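Side-chain contacts in transmembrane protein (Bartonella henselae, PDB 3PAM), which probably takes part in oligopeptide transport as part of an ABC-type system, with a domain of the family 5 extracellular solute-binding proteins: residues 222-225 against 226-230; 165-168 against 169-173. All coordinates share one frame; numbering follows the deposited sequence.

Contact 1: residues 222-225 against 226-230; sequences MITA and ILDAH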
loop_
_atom_site.group_PDB
_atom_site.type_symbol
_atom_site.label_atom_id
_atom_site.label_comp_id
_atom_site.label_asym_id
_atom_site.label_seq_id
_atom_site.Cartn_x
_atom_site.Cartn_y
_atom_site.Cartn_z
HETATM N N MSE A 222 8.440 -11.731 -10.958
HETATM C CA MSE A 222 8.597 -10.472 -11.690
HETATM C C MSE A 222 9.987 -9.852 -11.449
HETATM O O MSE A 222 10.616 -9.364 -12.379
HETATM C CB MSE A 222 7.509 -9.472 -11.332
HETATM C CG MSE A 222 6.108 -9.837 -11.812
HETATM SE SE MSE A 222 6.074 -10.678 -13.575
HETATM C CE MSE A 222 6.124 -12.572 -13.073
ATOM N N ILE A 223 10.454 -9.907 -10.202
ATOM C CA ILE A 223 11.751 -9.354 -9.851
ATOM C C ILE A 223 12.841 -10.080 -10.630
ATOM O O ILE A 223 13.743 -9.438 -11.160
ATOM C CB ILE A 223 12.031 -9.406 -8.334
ATOM C CG1 ILE A 223 11.058 -8.503 -7.575
ATOM C CG2 ILE A 223 13.461 -8.920 -8.034
ATOM C CD1 ILE A 223 11.029 -8.769 -6.087
ATOM N N THR A 224 12.732 -11.404 -10.709
ATOM C CA THR A 224 13.649 -12.222 -11.479
ATOM C C THR A 224 13.594 -11.871 -12.951
ATOM O O THR A 224 14.629 -11.894 -13.630
ATOM C CB THR A 224 13.381 -13.735 -11.283
ATOM O OG1 THR A 224 13.789 -14.121 -9.964
ATOM C CG2 THR A 224 14.174 -14.594 -12.303
ATOM N N ALA A 225 12.400 -11.538 -13.441
ATOM C CA ALA A 225 12.211 -11.157 -14.843
ATOM C C ALA A 225 12.851 -9.800 -15.174
ATOM O O ALA A 225 13.434 -9.625 -16.245
ATOM C CB ALA A 225 10.717 -11.182 -15.229
ATOM N N ILE A 226 12.731 -8.852 -14.252
ATOM C CA ILE A 226 13.343 -7.529 -14.371
ATOM C C ILE A 226 14.866 -7.657 -14.472
ATOM O O ILE A 226 15.479 -7.111 -15.377
ATOM C CB ILE A 226 12.955 -6.636 -13.170
ATOM C CG1 ILE A 226 11.455 -6.312 -13.197
ATOM C CG2 ILE A 226 13.757 -5.345 -13.166
ATOM C CD1 ILE A 226 10.848 -5.983 -11.827
ATOM N N LEU A 227 15.450 -8.420 -13.549
ATOM C CA LEU A 227 16.885 -8.676 -13.517
ATOM C C LEU A 227 17.430 -9.512 -14.681
ATOM O O LEU A 227 18.584 -9.360 -15.027
ATOM C CB LEU A 227 17.259 -9.318 -12.186
ATOM C CG LEU A 227 16.862 -8.497 -10.950
ATOM C CD1 LEU A 227 16.819 -9.390 -9.726
ATOM C CD2 LEU A 227 17.824 -7.345 -10.706
ATOM N N ASP A 228 16.608 -10.384 -15.269
ATOM C CA ASP A 228 17.008 -11.245 -16.391
ATOM C C ASP A 228 16.831 -10.571 -17.750
ATOM O O ASP A 228 17.224 -11.124 -18.773
ATOM C CB ASP A 228 16.159 -12.526 -16.427
ATOM C CG ASP A 228 16.456 -13.483 -15.274
ATOM O OD1 ASP A 228 17.319 -13.183 -14.409
ATOM O OD2 ASP A 228 15.799 -14.553 -15.233
ATOM N N ALA A 229 16.223 -9.392 -17.761
ATOM C CA ALA A 229 15.845 -8.725 -19.001
ATOM C C ALA A 229 17.056 -8.198 -19.757
ATOM O O ALA A 229 17.957 -7.628 -19.162
ATOM C CB ALA A 229 14.852 -7.608 -18.719
ATOM N N HIS A 230 17.072 -8.418 -21.067
ATOM C CA HIS A 230 18.193 -8.002 -21.899
ATOM C C HIS A 230 17.740 -7.074 -22.990
ATOM O O HIS A 230 18.514 -6.686 -23.835
ATOM C CB HIS A 230 18.922 -9.213 -22.488
ATOM C CG HIS A 230 19.535 -10.098 -21.449
ATOM N ND1 HIS A 230 19.333 -11.463 -21.419
ATOM C CD2 HIS A 230 20.332 -9.810 -20.392
ATOM C CE1 HIS A 230 19.986 -11.978 -20.392
ATOM N NE2 HIS A 230 20.597 -10.997 -19.751
#

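Contact 2: residues 165-168 against 169-173; sequences DSQY and QNRLG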
loop_
_atom_site.group_PDB
_atom_site.type_symbol
_atom_site.label_atom_id
_atom_site.label_comp_id
_atom_site.label_asym_id
_atom_site.label_seq_id
_atom_site.Cartn_x
_atom_site.Cartn_y
_atom_site.Cartn_z
ATOM N N ASP A 165 13.836 8.862 17.591
ATOM C CA ASP A 165 14.477 8.228 16.450
ATOM C C ASP A 165 15.128 6.883 16.759
ATOM O O ASP A 165 14.966 5.944 15.993
ATOM C CB ASP A 165 15.463 9.172 15.776
ATOM C CG ASP A 165 15.371 9.113 14.267
ATOM O OD1 ASP A 165 14.499 8.366 13.759
ATOM O OD2 ASP A 165 16.153 9.820 13.595
ATOM N N SER A 166 15.854 6.774 17.870
ATOM C CA SER A 166 16.415 5.475 18.291
ATOM C C SER A 166 15.310 4.406 18.271
ATOM O O SER A 166 15.429 3.403 17.581
ATOM C CB SER A 166 17.028 5.553 19.688
ATOM O OG SER A 166 17.198 6.897 20.085
ATOM N N GLN A 167 14.236 4.643 19.019
ATOM C CA GLN A 167 13.102 3.729 19.013
ATOM C C GLN A 167 12.556 3.507 17.600
ATOM O O GLN A 167 12.400 2.365 17.179
ATOM C CB GLN A 167 11.982 4.209 19.940
ATOM C CG GLN A 167 10.931 3.135 20.196
ATOM C CD GLN A 167 9.727 3.653 20.947
ATOM O OE1 GLN A 167 9.710 4.801 21.390
ATOM N NE2 GLN A 167 8.709 2.803 21.104
ATOM N N TYR A 168 12.304 4.591 16.865
ATOM C CA TYR A 168 11.710 4.467 15.547
ATOM C C TYR A 168 12.564 3.576 14.640
ATOM O O TYR A 168 12.035 2.696 13.948
ATOM C CB TYR A 168 11.458 5.840 14.912
ATOM C CG TYR A 168 10.706 5.785 13.596
ATOM C CD1 TYR A 168 9.302 5.772 13.558
ATOM C CD2 TYR A 168 11.389 5.762 12.393
ATOM C CE1 TYR A 168 8.615 5.717 12.341
ATOM C CE2 TYR A 168 10.723 5.717 11.189
ATOM C CZ TYR A 168 9.344 5.695 11.168
ATOM O OH TYR A 168 8.723 5.645 9.953
ATOM N N GLN A 169 13.874 3.809 14.639
ATOM C CA GLN A 169 14.784 3.013 13.822
ATOM C C GLN A 169 14.934 1.585 14.338
ATOM O O GLN A 169 15.090 0.655 13.559
ATOM C CB GLN A 169 16.151 3.699 13.710
ATOM C CG GLN A 169 16.172 4.832 12.679
ATOM C CD GLN A 169 16.110 4.312 11.251
ATOM O OE1 GLN A 169 15.070 4.374 10.599
ATOM N NE2 GLN A 169 17.230 3.780 10.766
ATOM N N ASN A 170 14.894 1.413 15.650
ATOM C CA ASN A 170 14.974 0.079 16.248
ATOM C C ASN A 170 13.785 -0.760 15.797
ATOM O O ASN A 170 13.913 -1.934 15.438
ATOM C CB ASN A 170 14.984 0.189 17.781
ATOM C CG ASN A 170 15.195 -1.154 18.478
ATOM O OD1 ASN A 170 14.335 -1.606 19.238
ATOM N ND2 ASN A 170 16.349 -1.784 18.240
ATOM N N ARG A 171 12.629 -0.121 15.796
ATOM C CA ARG A 171 11.391 -0.792 15.518
ATOM C C ARG A 171 11.202 -1.057 14.030
ATOM O O ARG A 171 10.687 -2.109 13.662
ATOM C CB ARG A 171 10.221 -0.064 16.199
ATOM C CG ARG A 171 10.295 -0.241 17.731
ATOM C CD ARG A 171 9.162 0.415 18.494
ATOM N NE ARG A 171 7.842 0.045 17.986
ATOM C CZ ARG A 171 6.699 0.288 18.622
ATOM N NH1 ARG A 171 6.712 0.897 19.799
ATOM N NH2 ARG A 171 5.547 -0.079 18.083
ATOM N N LEU A 172 11.647 -0.134 13.178
ATOM C CA LEU A 172 11.719 -0.431 11.745
ATOM C C LEU A 172 12.540 -1.704 11.496
ATOM O O LEU A 172 12.145 -2.570 10.714
ATOM C CB LEU A 172 12.365 0.704 10.959
ATOM C CG LEU A 172 11.560 1.700 10.114
ATOM C CD1 LEU A 172 12.564 2.431 9.220
ATOM C CD2 LEU A 172 10.416 1.104 9.276
ATOM N N GLY A 173 13.688 -1.786 12.165
ATOM C CA GLY A 173 14.627 -2.881 12.003
ATOM C C GLY A 173 14.047 -4.202 12.447
ATOM O O GLY A 173 14.317 -5.228 11.832
#

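Contact 1: residues 222-225 against 226-230
I226 N donates to M222 O over 2.9 Å and L227 N to I223 O over 3.1 Å, two of the i to i+4 bonds of helix 217-228. The second is almost straight at its hydrogen, 170°. A third such bond, D228 N to T224 O, is more bent, 134° at the hydrogen.

Beside that third bond the D228 carboxylate lies alongside T224, both side chains heading the same way. With CG of D228 next to its own backbone N (chi1 -70°), the carboxylate swings back over the preceding turn, and T224 O sits over its flat face, 2.9 Å from D228 CG. The two carboxylate oxygens, acceptors like T224 O, do not bond to it. On the neighbouring side chain it is the T224 methyl that meets the carboxylate, CG2 lying 3.4 Å from D228 OD2, while OG1 makes a weak hydrogen bond back to D220 O.

The apolar side packs against other helices: selenomethionine M222 and I226 rest on helix 232-249, and I223 with L227 on helix 193-198. I223 and L227 also run side by side. CG2 of I223 stands anti to the backbone N, which turns this branch forward along the helix, and it touches L227 CD1 at 3.8 Å.

Contact 2: residues 165-168 against 169-173
Q167 and R171 run side by side, one turn apart on the surface helix 165-174, and point the same way. R171 CG lies beside its own backbone N and the chain runs straight on to CD, which rests 3.7 Å from Q167 CG; the bend at chi3 then turns NE and the guanidinium. The amide and guanidinium planes of the pair are turned 45° to each other. The arginine's firm polar partners lie elsewhere: NH2 forms a salt bridge with E132 and NE a hydrogen bond with N176 O, so two partners hold the guanidinium.

Beneath these side chains, R171 N donates to Q167 O at 2.9 Å, an i to i+4 helical bond, and Q169 N reaches D165 O in the same way at 2.8 Å. D165 and Q169 also lie alongside each other, carboxylate and amide planes 61° apart, with D165 OD1 in loose contact with Q169 CG.

The inward face is carried by Y168, which is buried against M134 and I180 of the sheet. Its ring meets L172 obliquely, Y168 CE2 standing 4.2 Å from L172 CG.

In the fold
Both contacts lie within single helices, in series along the chain, and do not touch: their centres are 32 Å apart and their nearest atoms about 18 Å. Contact 2 belongs to helix 165-174, which follows edge strand 157-162 of the mixed sheet and leads into strand 179-184, with side chains resting on strands 130-135 and 179-184. Contact 1 lies on helix 217-228 within a cluster of helices that includes 65-71, 193-198 and 232-249. Both sit well out in the fold: their centres lie 23 Å (contact 1) and 21 Å (contact 2) from the centre of the chain. An ethanol, probably from the crystallisation liquor, lies about 3 Å from the R171 side chain in contact 2.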